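Local coordinates for formate oxidase (Aspergillus oryzae, PDB 5ZU3), which probably oxidises formate with a bound FAD-type flavin, here 8-formyl-FAD, and belongs to the GMC oxidoreductase family, at residues A[69-74]-A[446-451]; A[360-365]-A[389-394]; A[425-430]-A[451-456]. The protein carries 1 engineered substitution. One frame throughout, in Å; residues are numbered along the deposited sequence.

Contact 1: residues A[69-74]-A[446-451]; sequences TTMVRR and INLNFF
Thr69 packs against Ile446 where strand 67-73 meets strand 445-447 through a single parallel beta bridge. The bridge joins the hairpin 67-73/78-81 to an edge strand of the three-stranded sheet that also holds 302-304 and 431-434. Thr69 CB lies 3.5 Å from Ile446 CB, and Thr69 CG2 reaches CD1 of the same isoleucine. The side chain of Ile446 is about 7 Å from that of Glu270, an FAD-binding residue, which places this end of the contact near the FAD site. Thr70 is bridged to Asn447: Thr70 N donates to Ile446 O at 2.7 Å, and Thr70 O accepts a nearly straight bond from Leu448 N at 2.8 Å. Asn447 makes an Asx turn: its OD1 accepts from Asn449 N, which sits above the amide plane.

At Met71 the chain turns a corner, and Met71 and Val72 form a classic beta bulge opposite Arg79. Met71 O accepts from Phe450 N at 3.0 Å. The Met71 and Leu448 side chains lie side by side, with Met71 SD 4.1 Å from Leu448 CD1. The CG2 of Val72 touches Phe450 CB and meets the Phe451 ring at its edge. Arg73 holds one face of its guanidinium over the Asn447 amide, the planes 50° apart. Its NH2 and Asn447 ND2 are both donors and do not bond. Arg73 NE forms a salt bridge with Glu78. One water joins Arg73 N to Asn449 OD1 and Phe450 O, and another links Arg73 O with Asn447 ND2. A bend at chi3, 45°, brings the Arg74 guanidinium to Phe451 O. Asp76 pairs with its NE and Asp454 with its NH1. Arg74 NH1 also donates to Phe451 O at 2.7 Å, with the oxygen 8° out of the guanidinium plane.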
loop_
_atom_site.group_PDB
_atom_site.type_symbol
_atom_site.label_atom_id
_atom_site.label_comp_id
_atom_site.label_asym_id
_atom_site.label_seq_id
_atom_site.Cartn_x
_atom_site.Cartn_y
_atom_site.Cartn_z
ATOM N N THR A 69 14.403 7.403 1.299
ATOM C CA THR A 69 14.441 6.616 0.068
ATOM C C THR A 69 14.618 7.560 -1.106
ATOM O O THR A 69 14.144 8.696 -1.085
ATOM C CB THR A 69 13.217 5.685 -0.178
ATOM O OG1 THR A 69 12.174 6.367 -0.854
ATOM C CG2 THR A 69 12.690 5.134 1.072
ATOM N N THR A 70 15.355 7.088 -2.113
ATOM C CA THR A 70 15.514 7.814 -3.368
ATOM C C THR A 70 14.267 7.631 -4.235
ATOM O O THR A 70 13.936 6.503 -4.633
ATOM C CB THR A 70 16.758 7.333 -4.125
ATOM O OG1 THR A 70 17.931 7.578 -3.345
ATOM C CG2 THR A 70 16.886 8.078 -5.449
ATOM N N MET A 71 13.585 8.745 -4.519
ATOM C CA MET A 71 12.349 8.758 -5.302
ATOM C C MET A 71 12.638 8.624 -6.783
ATOM O O MET A 71 11.979 7.860 -7.495
ATOM C CB MET A 71 11.597 10.077 -5.067
ATOM C CG MET A 71 11.189 10.323 -3.608
ATOM S SD MET A 71 9.821 9.251 -3.107
ATOM C CE MET A 71 10.483 8.688 -1.566
ATOM N N VAL A 72 13.603 9.388 -7.260
ATOM C CA VAL A 72 13.948 9.450 -8.667
ATOM C C VAL A 72 15.458 9.378 -8.764
ATOM O O VAL A 72 16.162 10.017 -7.975
ATOM C CB VAL A 72 13.423 10.747 -9.324
ATOM C CG1 VAL A 72 13.880 10.826 -10.771
ATOM C CG2 VAL A 72 11.890 10.832 -9.228
ATOM N N ARG A 73 15.958 8.574 -9.711
ATOM C CA ARG A 73 17.390 8.546 -10.031
ATOM C C ARG A 73 17.521 8.459 -11.548
ATOM O O ARG A 73 17.603 7.361 -12.093
ATOM C CB ARG A 73 18.118 7.392 -9.346
ATOM C CG ARG A 73 19.633 7.466 -9.570
ATOM C CD ARG A 73 20.371 6.382 -8.867
ATOM N NE ARG A 73 20.463 6.723 -7.458
ATOM C CZ ARG A 73 20.407 5.836 -6.471
ATOM N NH1 ARG A 73 20.486 6.238 -5.212
ATOM N NH2 ARG A 73 20.296 4.540 -6.743
ATOM N N ARG A 74 17.551 9.613 -12.202
ATOM C CA ARG A 74 17.769 9.764 -13.637
ATOM C C ARG A 74 19.058 10.548 -13.842
ATOM O O ARG A 74 19.563 11.197 -12.921
ATOM C CB ARG A 74 16.612 10.526 -14.306
ATOM C CG ARG A 74 15.229 9.865 -14.233
ATOM C CD ARG A 74 14.085 10.862 -14.592
ATOM N NE ARG A 74 14.418 11.658 -15.779
ATOM C CZ ARG A 74 14.028 11.356 -17.012
ATOM N NH1 ARG A 74 13.294 10.265 -17.232
ATOM N NH2 ARG A 74 14.385 12.130 -18.030
ATOM N N ILE A 446 17.160 2.377 -0.529
ATOM C CA ILE A 446 15.888 2.234 -1.223
ATOM C C ILE A 446 15.866 3.201 -2.401
ATOM O O ILE A 446 15.970 4.418 -2.215
ATOM C CB ILE A 446 14.695 2.484 -0.276
ATOM C CG1 ILE A 446 14.805 1.603 0.977
ATOM C CG2 ILE A 446 13.393 2.202 -0.984
ATOM C CD1 ILE A 446 13.694 1.794 1.990
ATOM N N ASN A 447 15.732 2.659 -3.605
ATOM C CA ASN A 447 15.620 3.448 -4.829
ATOM C C ASN A 447 14.365 3.026 -5.580
ATOM O O ASN A 447 14.309 1.913 -6.115
ATOM C CB ASN A 447 16.847 3.259 -5.711
ATOM C CG ASN A 447 16.713 3.955 -7.035
ATOM O OD1 ASN A 447 15.923 4.874 -7.184
ATOM N ND2 ASN A 447 17.484 3.508 -8.015
ATOM N N LEU A 448 13.373 3.920 -5.638
ATOM C CA LEU A 448 12.119 3.609 -6.309
ATOM C C LEU A 448 12.215 3.751 -7.823
ATOM O O LEU A 448 11.437 3.125 -8.554
ATOM C CB LEU A 448 11.008 4.513 -5.772
ATOM C CG LEU A 448 10.638 4.199 -4.332
ATOM C CD1 LEU A 448 9.607 5.179 -3.822
ATOM C CD2 LEU A 448 10.135 2.760 -4.264
ATOM N N ASN A 449 13.172 4.539 -8.303
ATOM C CA ASN A 449 13.418 4.677 -9.727
ATOM C C ASN A 449 12.158 5.115 -10.475
ATOM O O ASN A 449 11.842 4.604 -11.559
ATOM C CB ASN A 449 13.977 3.380 -10.295
ATOM C CG ASN A 449 14.563 3.569 -11.666
ATOM O OD1 ASN A 449 15.104 4.629 -11.973
ATOM N ND2 ASN A 449 14.460 2.535 -12.508
ATOM N N PHE A 450 11.434 6.068 -9.886
ATOM C CA PHE A 450 10.272 6.639 -10.547
ATOM C C PHE A 450 10.723 7.375 -11.796
ATOM O O PHE A 450 11.717 8.110 -11.780
ATOM C CB PHE A 450 9.548 7.625 -9.626
ATOM C CG PHE A 450 8.729 6.989 -8.531
ATOM C CD1 PHE A 450 8.087 5.760 -8.727
ATOM C CD2 PHE A 450 8.547 7.653 -7.329
ATOM C CE1 PHE A 450 7.309 5.209 -7.737
ATOM C CE2 PHE A 450 7.774 7.098 -6.310
ATOM C CZ PHE A 450 7.160 5.885 -6.509
ATOM N N PHE A 451 9.971 7.204 -12.873
ATOM C CA PHE A 451 10.146 8.001 -14.075
ATOM C C PHE A 451 11.476 7.725 -14.781
ATOM O O PHE A 451 11.978 8.587 -15.515
ATOM C CB PHE A 451 9.987 9.487 -13.747
ATOM C CG PHE A 451 8.615 9.834 -13.254
ATOM C CD1 PHE A 451 7.519 9.719 -14.098
ATOM C CD2 PHE A 451 8.399 10.257 -11.946
ATOM C CE1 PHE A 451 6.243 10.044 -13.656
ATOM C CE2 PHE A 451 7.116 10.573 -11.496
ATOM C CZ PHE A 451 6.048 10.464 -12.339
HETATM O O HOH W 1 18.104 4.256 -11.163
HETATM O O HOH W 2 14.400 7.353 -11.816
#

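Contact 2: residues A[360-365]-A[389-394]; sequences RIDKYL and QPHFEL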
loop_
_atom_site.group_PDB
_atom_site.type_symbol
_atom_site.label_atom_id
_atom_site.label_comp_id
_atom_site.label_asym_id
_atom_site.label_seq_id
_atom_site.Cartn_x
_atom_site.Cartn_y
_atom_site.Cartn_z
ATOM N N ARG A 360 -9.006 6.133 -17.967
ATOM C CA ARG A 360 -8.000 6.063 -19.012
ATOM C C ARG A 360 -7.903 7.450 -19.636
ATOM O O ARG A 360 -8.829 8.258 -19.539
ATOM C CB ARG A 360 -8.372 5.006 -20.058
ATOM C CG ARG A 360 -8.330 3.594 -19.505
ATOM C CD ARG A 360 -8.498 2.533 -20.596
ATOM N NE ARG A 360 -7.524 2.713 -21.655
ATOM C CZ ARG A 360 -6.434 1.972 -21.810
ATOM N NH1 ARG A 360 -6.182 0.986 -20.966
ATOM N NH2 ARG A 360 -5.594 2.220 -22.810
ATOM N N ILE A 361 -6.746 7.754 -20.218
ATOM C CA ILE A 361 -6.521 9.096 -20.758
ATOM C C ILE A 361 -6.012 8.986 -22.191
ATOM O O ILE A 361 -5.165 9.771 -22.642
ATOM C CB ILE A 361 -5.587 9.921 -19.854
ATOM C CG1 ILE A 361 -4.220 9.259 -19.707
ATOM C CG2 ILE A 361 -6.206 10.108 -18.465
ATOM C CD1 ILE A 361 -3.148 10.248 -19.350
ATOM N N ASP A 362 -6.507 7.973 -22.903
ATOM C CA ASP A 362 -6.056 7.734 -24.269
ATOM C C ASP A 362 -6.091 8.999 -25.131
ATOM O O ASP A 362 -5.144 9.271 -25.878
ATOM C CB ASP A 362 -6.882 6.601 -24.869
ATOM C CG ASP A 362 -6.659 5.284 -24.131
ATOM O OD1 ASP A 362 -5.662 4.608 -24.470
ATOM O OD2 ASP A 362 -7.449 4.947 -23.204
ATOM N N LYS A 363 -7.146 9.805 -25.022
ATOM C CA LYS A 363 -7.220 10.983 -25.888
ATOM C C LYS A 363 -6.209 12.061 -25.493
ATOM O O LYS A 363 -5.820 12.883 -26.335
ATOM C CB LYS A 363 -8.642 11.534 -25.908
ATOM C CG LYS A 363 -9.136 12.163 -24.627
ATOM C CD LYS A 363 -10.326 13.079 -24.940
ATOM C CE LYS A 363 -10.959 13.655 -23.689
ATOM N NZ LYS A 363 -12.110 14.513 -24.048
ATOM N N TYR A 364 -5.772 12.084 -24.237
ATOM C CA TYR A 364 -4.691 12.992 -23.877
ATOM C C TYR A 364 -3.355 12.465 -24.396
ATOM O O TYR A 364 -2.556 13.225 -24.957
ATOM C CB TYR A 364 -4.657 13.195 -22.370
ATOM C CG TYR A 364 -5.825 13.995 -21.830
ATOM C CD1 TYR A 364 -7.052 13.392 -21.614
ATOM C CD2 TYR A 364 -5.685 15.344 -21.495
ATOM C CE1 TYR A 364 -8.126 14.109 -21.096
ATOM C CE2 TYR A 364 -6.762 16.082 -20.983
ATOM C CZ TYR A 364 -7.979 15.446 -20.789
ATOM O OH TYR A 364 -9.052 16.140 -20.283
ATOM N N LEU A 365 -3.097 11.162 -24.211
ATOM C CA LEU A 365 -1.847 10.578 -24.687
ATOM C C LEU A 365 -1.690 10.749 -26.192
ATOM O O LEU A 365 -0.576 10.974 -26.684
ATOM C CB LEU A 365 -1.757 9.096 -24.296
ATOM C CG LEU A 365 -1.692 8.818 -22.784
ATOM C CD1 LEU A 365 -1.912 7.360 -22.467
ATOM C CD2 LEU A 365 -0.373 9.262 -22.206
ATOM N N GLN A 389 -6.804 -1.723 -18.712
ATOM C CA GLN A 389 -6.712 -1.277 -17.326
ATOM C C GLN A 389 -6.831 0.247 -17.214
ATOM O O GLN A 389 -6.640 0.976 -18.194
ATOM C CB GLN A 389 -5.382 -1.747 -16.731
ATOM C CG GLN A 389 -5.150 -3.224 -16.838
ATOM C CD GLN A 389 -4.211 -3.593 -17.972
ATOM O OE1 GLN A 389 -4.353 -3.095 -19.098
ATOM N NE2 GLN A 389 -3.257 -4.488 -17.693
ATOM N N PRO A 390 -7.121 0.753 -16.015
ATOM C CA PRO A 390 -7.046 2.202 -15.798
ATOM C C PRO A 390 -5.637 2.703 -16.094
ATOM O O PRO A 390 -4.660 1.946 -16.091
ATOM C CB PRO A 390 -7.366 2.360 -14.302
ATOM C CG PRO A 390 -8.051 1.118 -13.908
ATOM C CD PRO A 390 -7.496 0.036 -14.784
ATOM N N HIS A 391 -5.541 4.002 -16.384
ATOM C CA HIS A 391 -4.243 4.662 -16.414
ATOM C C HIS A 391 -3.949 5.328 -15.074
ATOM O O HIS A 391 -2.791 5.377 -14.647
ATOM C CB HIS A 391 -4.168 5.700 -17.548
ATOM C CG HIS A 391 -3.993 5.113 -18.912
ATOM N ND1 HIS A 391 -4.608 5.637 -20.031
ATOM C CD2 HIS A 391 -3.266 4.053 -19.347
ATOM C CE1 HIS A 391 -4.262 4.933 -21.096
ATOM N NE2 HIS A 391 -3.449 3.966 -20.708
ATOM N N PHE A 392 -4.965 5.859 -14.403
ATOM C CA PHE A 392 -4.743 6.573 -13.155
ATOM C C PHE A 392 -5.718 6.134 -12.080
ATOM O O PHE A 392 -6.779 5.571 -12.365
ATOM C CB PHE A 392 -4.847 8.068 -13.356
ATOM C CG PHE A 392 -3.683 8.633 -14.086
ATOM C CD1 PHE A 392 -3.641 8.604 -15.486
ATOM C CD2 PHE A 392 -2.607 9.165 -13.385
ATOM C CE1 PHE A 392 -2.543 9.119 -16.172
ATOM C CE2 PHE A 392 -1.505 9.687 -14.070
ATOM C CZ PHE A 392 -1.469 9.658 -15.459
ATOM N N GLU A 393 -5.292 6.342 -10.828
ATOM C CA GLU A 393 -6.184 6.461 -9.677
ATOM C C GLU A 393 -6.122 7.910 -9.225
ATOM O O GLU A 393 -5.044 8.408 -8.868
ATOM C CB GLU A 393 -5.811 5.527 -8.517
ATOM C CG GLU A 393 -6.477 5.953 -7.201
ATOM C CD GLU A 393 -6.453 4.886 -6.074
ATOM O OE1 GLU A 393 -6.797 5.238 -4.921
ATOM O OE2 GLU A 393 -6.105 3.704 -6.311
ATOM N N LEU A 394 -7.254 8.597 -9.289
ATOM C CA LEU A 394 -7.344 9.990 -8.869
ATOM C C LEU A 394 -8.072 10.040 -7.529
ATOM O O LEU A 394 -9.287 9.801 -7.453
ATOM C CB LEU A 394 -8.039 10.835 -9.931
ATOM C CG LEU A 394 -7.530 10.656 -11.364
ATOM C CD1 LEU A 394 -8.309 11.556 -12.314
ATOM C CD2 LEU A 394 -6.024 10.952 -11.470
#
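Gln389 O accepts from Arg360 NH1 at 2.8 Å, on a lone pair in the carbonyl plane. The oxygen lies 29° out of the guanidinium plane and the bond is bent, 133° at the hydrogen. On its other side the guanidinium forms a side-on salt bridge with Asp362: Arg360 NE meets Asp362 OD2 at 2.7 Å and Arg360 NH2 meets Asp362 OD1 at 2.9 Å, each on a syn lone pair. A bend in the arginine at chi3 (54°) turns the group so that one face lies over CE1 of His391.

His391 is held at both nitrogens. His391 ND1 accepts from Ile361 N at 3.0 Å, close to the ring plane. Asp382 accepts from His391 NE2 and also pairs with Arg360 NH2, so its carboxylate joins both side chains. This pattern is consistent with a neutral ring protonated on NE2. Leu365 CD1 lies 3.6 Å from His391 CE1. Ile361 CD1 meets the Phe392 ring at its edge, 3.4 Å from Phe392 CE1.

The contact fixes the start of helix 362-365, whose N-cap is Ile361, just after strand 353-358, against its antiparallel neighbour 392-397 in the large mixed sheet of this GMC-family fold.

Contact 3: residues A[425-430]-A[451-456]; sequences RPISDP and FANDLD
Ala452 places its CB 3.8 Å from the hydroxyl OG of Ser428, where the loop 425-430 meets the start of helix 454-473. Asn453 is the N-cap of that helix. Its own OD1 accepts from Leu455 N, the capping bond, while Asn453 N donates to Ser428 OG at 2.8 Å in a straight line. The amide end of Asn453 also covers the tip of Ile427: Asn453 ND2 is 3.6 Å from Ile427 CD1. Leu455 CB lies 3.7 Å from Ile427 CD1. Ile427 reaches both because its CG1 stands between the backbone N and the carbonyl carbon (chi1 57°).

Asp456 turns its carboxylate back to the loop. Asp456 OD1 accepts from Ile427 N at 2.8 Å on the syn lone pair. Asp456 OD2 takes two bonds, from Ser428 N and from Ser428 OG, each 2.9 Å long and both from the same face of the carboxylate. Pro426 CB lies 3.2 Å from Asp456 OD2.

Ser428 OG therefore joins the two, accepting from Asn453 N and donating to Asp456 OD2. With three donors and the positive end of its helix close by, buried Asp456 is probably kept ionised.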
loop_
_atom_site.group_PDB
_atom_site.type_symbol
_atom_site.label_atom_id
_atom_site.label_comp_id
_atom_site.label_asym_id
_atom_site.label_seq_id
_atom_site.Cartn_x
_atom_site.Cartn_y
_atom_site.Cartn_z
ATOM N N ARG A 425 -0.316 2.421 -13.731
ATOM C CA ARG A 425 0.275 1.500 -14.700
ATOM C C ARG A 425 1.524 2.112 -15.331
ATOM O O ARG A 425 1.590 2.302 -16.548
ATOM C CB ARG A 425 -0.759 1.130 -15.765
ATOM C CG ARG A 425 -1.781 0.105 -15.287
ATOM C CD ARG A 425 -1.358 -1.328 -15.651
ATOM N NE ARG A 425 -0.113 -1.700 -14.964
ATOM C CZ ARG A 425 -0.084 -2.213 -13.734
ATOM N NH1 ARG A 425 -1.221 -2.408 -13.066
ATOM N NH2 ARG A 425 1.072 -2.539 -13.162
ATOM N N PRO A 426 2.559 2.386 -14.535
ATOM C CA PRO A 426 3.791 2.940 -15.101
ATOM C C PRO A 426 4.558 1.876 -15.867
ATOM O O PRO A 426 4.372 0.675 -15.686
ATOM C CB PRO A 426 4.574 3.408 -13.872
ATOM C CG PRO A 426 4.080 2.527 -12.757
ATOM C CD PRO A 426 2.744 1.960 -13.133
ATOM N N ILE A 427 5.461 2.329 -16.723
ATOM C CA ILE A 427 6.294 1.390 -17.456
ATOM C C ILE A 427 7.769 1.546 -17.118
ATOM O O ILE A 427 8.617 0.909 -17.753
ATOM C CB ILE A 427 6.065 1.513 -18.973
ATOM C CG1 ILE A 427 6.335 2.950 -19.421
ATOM C CG2 ILE A 427 4.636 1.081 -19.302
ATOM C CD1 ILE A 427 6.603 3.097 -20.902
ATOM N N SER A 428 8.103 2.395 -16.155
ATOM C CA SER A 428 9.496 2.479 -15.743
ATOM C C SER A 428 9.971 1.146 -15.163
ATOM O O SER A 428 9.228 0.434 -14.468
ATOM C CB SER A 428 9.686 3.601 -14.720
ATOM O OG SER A 428 9.789 4.840 -15.392
ATOM N N ASP A 429 11.227 0.820 -15.455
ATOM C CA ASP A 429 11.916 -0.320 -14.869
ATOM C C ASP A 429 11.818 -0.223 -13.351
ATOM O O ASP A 429 11.623 0.871 -12.801
ATOM C CB ASP A 429 13.383 -0.343 -15.320
ATOM C CG ASP A 429 13.567 -0.931 -16.740
ATOM O OD1 ASP A 429 12.633 -1.559 -17.268
ATOM O OD2 ASP A 429 14.632 -0.721 -17.351
ATOM N N PRO A 430 11.895 -1.339 -12.644
ATOM C CA PRO A 430 11.814 -1.284 -11.185
ATOM C C PRO A 430 13.089 -0.724 -10.568
ATOM O O PRO A 430 14.153 -0.666 -11.189
ATOM C CB PRO A 430 11.599 -2.747 -10.789
ATOM C CG PRO A 430 12.202 -3.531 -11.927
ATOM C CD PRO A 430 11.884 -2.718 -13.161
ATOM N N PHE A 451 9.971 7.204 -12.873
ATOM C CA PHE A 451 10.146 8.001 -14.075
ATOM C C PHE A 451 11.476 7.725 -14.781
ATOM O O PHE A 451 11.978 8.587 -15.515
ATOM C CB PHE A 451 9.987 9.487 -13.747
ATOM C CG PHE A 451 8.615 9.834 -13.254
ATOM C CD1 PHE A 451 7.519 9.719 -14.098
ATOM C CD2 PHE A 451 8.399 10.257 -11.946
ATOM C CE1 PHE A 451 6.243 10.044 -13.656
ATOM C CE2 PHE A 451 7.116 10.573 -11.496
ATOM C CZ PHE A 451 6.048 10.464 -12.339
ATOM N N ALA A 452 12.046 6.522 -14.590
ATOM C CA ALA A 452 13.172 6.106 -15.427
ATOM C C ALA A 452 12.832 6.230 -16.911
ATOM O O ALA A 452 13.667 6.667 -17.708
ATOM C CB ALA A 452 13.581 4.656 -15.119
ATOM N N ASN A 453 11.609 5.865 -17.297
ATOM C CA ASN A 453 11.164 5.980 -18.682
ATOM C C ASN A 453 10.465 7.319 -18.886
ATOM O O ASN A 453 9.548 7.659 -18.143
ATOM C CB ASN A 453 10.220 4.833 -19.061
ATOM C CG ASN A 453 10.094 4.639 -20.574
ATOM O OD1 ASN A 453 9.896 5.602 -21.339
ATOM N ND2 ASN A 453 10.159 3.380 -21.009
ATOM N N ASP A 454 10.927 8.086 -19.873
ATOM C CA ASP A 454 10.307 9.368 -20.199
ATOM C C ASP A 454 8.799 9.255 -20.442
ATOM O O ASP A 454 8.052 10.209 -20.186
ATOM C CB ASP A 454 10.994 9.931 -21.432
ATOM C CG ASP A 454 12.304 10.623 -21.114
ATOM O OD1 ASP A 454 12.763 10.575 -19.948
ATOM O OD2 ASP A 454 12.882 11.201 -22.057
ATOM N N LEU A 455 8.327 8.107 -20.936
ATOM C CA LEU A 455 6.898 7.979 -21.221
ATOM C C LEU A 455 6.044 8.109 -19.965
ATOM O O LEU A 455 4.921 8.620 -20.036
ATOM C CB LEU A 455 6.609 6.655 -21.910
ATOM C CG LEU A 455 5.590 6.778 -23.036
ATOM C CD1 LEU A 455 6.194 7.507 -24.269
ATOM C CD2 LEU A 455 5.001 5.392 -23.395
ATOM N N ASP A 456 6.552 7.665 -18.810
ATOM C CA ASP A 456 5.812 7.852 -17.564
ATOM C C ASP A 456 5.648 9.335 -17.262
ATOM O O ASP A 456 4.624 9.745 -16.708
ATOM C CB ASP A 456 6.505 7.148 -16.387
ATOM C CG ASP A 456 6.245 5.626 -16.322
ATOM O OD1 ASP A 456 5.395 5.091 -17.071
ATOM O OD2 ASP A 456 6.902 4.947 -15.490
HETATM O O HOH W 3 10.720 1.181 -19.167
#

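In the fold
Contacts 1 and 2 are buried, while contact 3 is partly buried. Contacts 1 and 3 share Phe451 and stand about 11 Å apart between centres; the salt bridge of Arg74 with Asp454 ties them directly. Strand 445-447 of contact 1 leads by a short link into helix 454-473 of contact 3. Contact 2 lies farther from contact 1, about 23 Å between centres, but touches contact 3 where Pro390 O packs on Arg425 CG. The chemistry changes with place. Contact 1 joins beta elements mainly by backbone bonds, with waters bridging its polar side. Contacts 2 and 3 both fix helix starts, one through arginine and histidine, the other through a carboxylate and a serine hydroxyl.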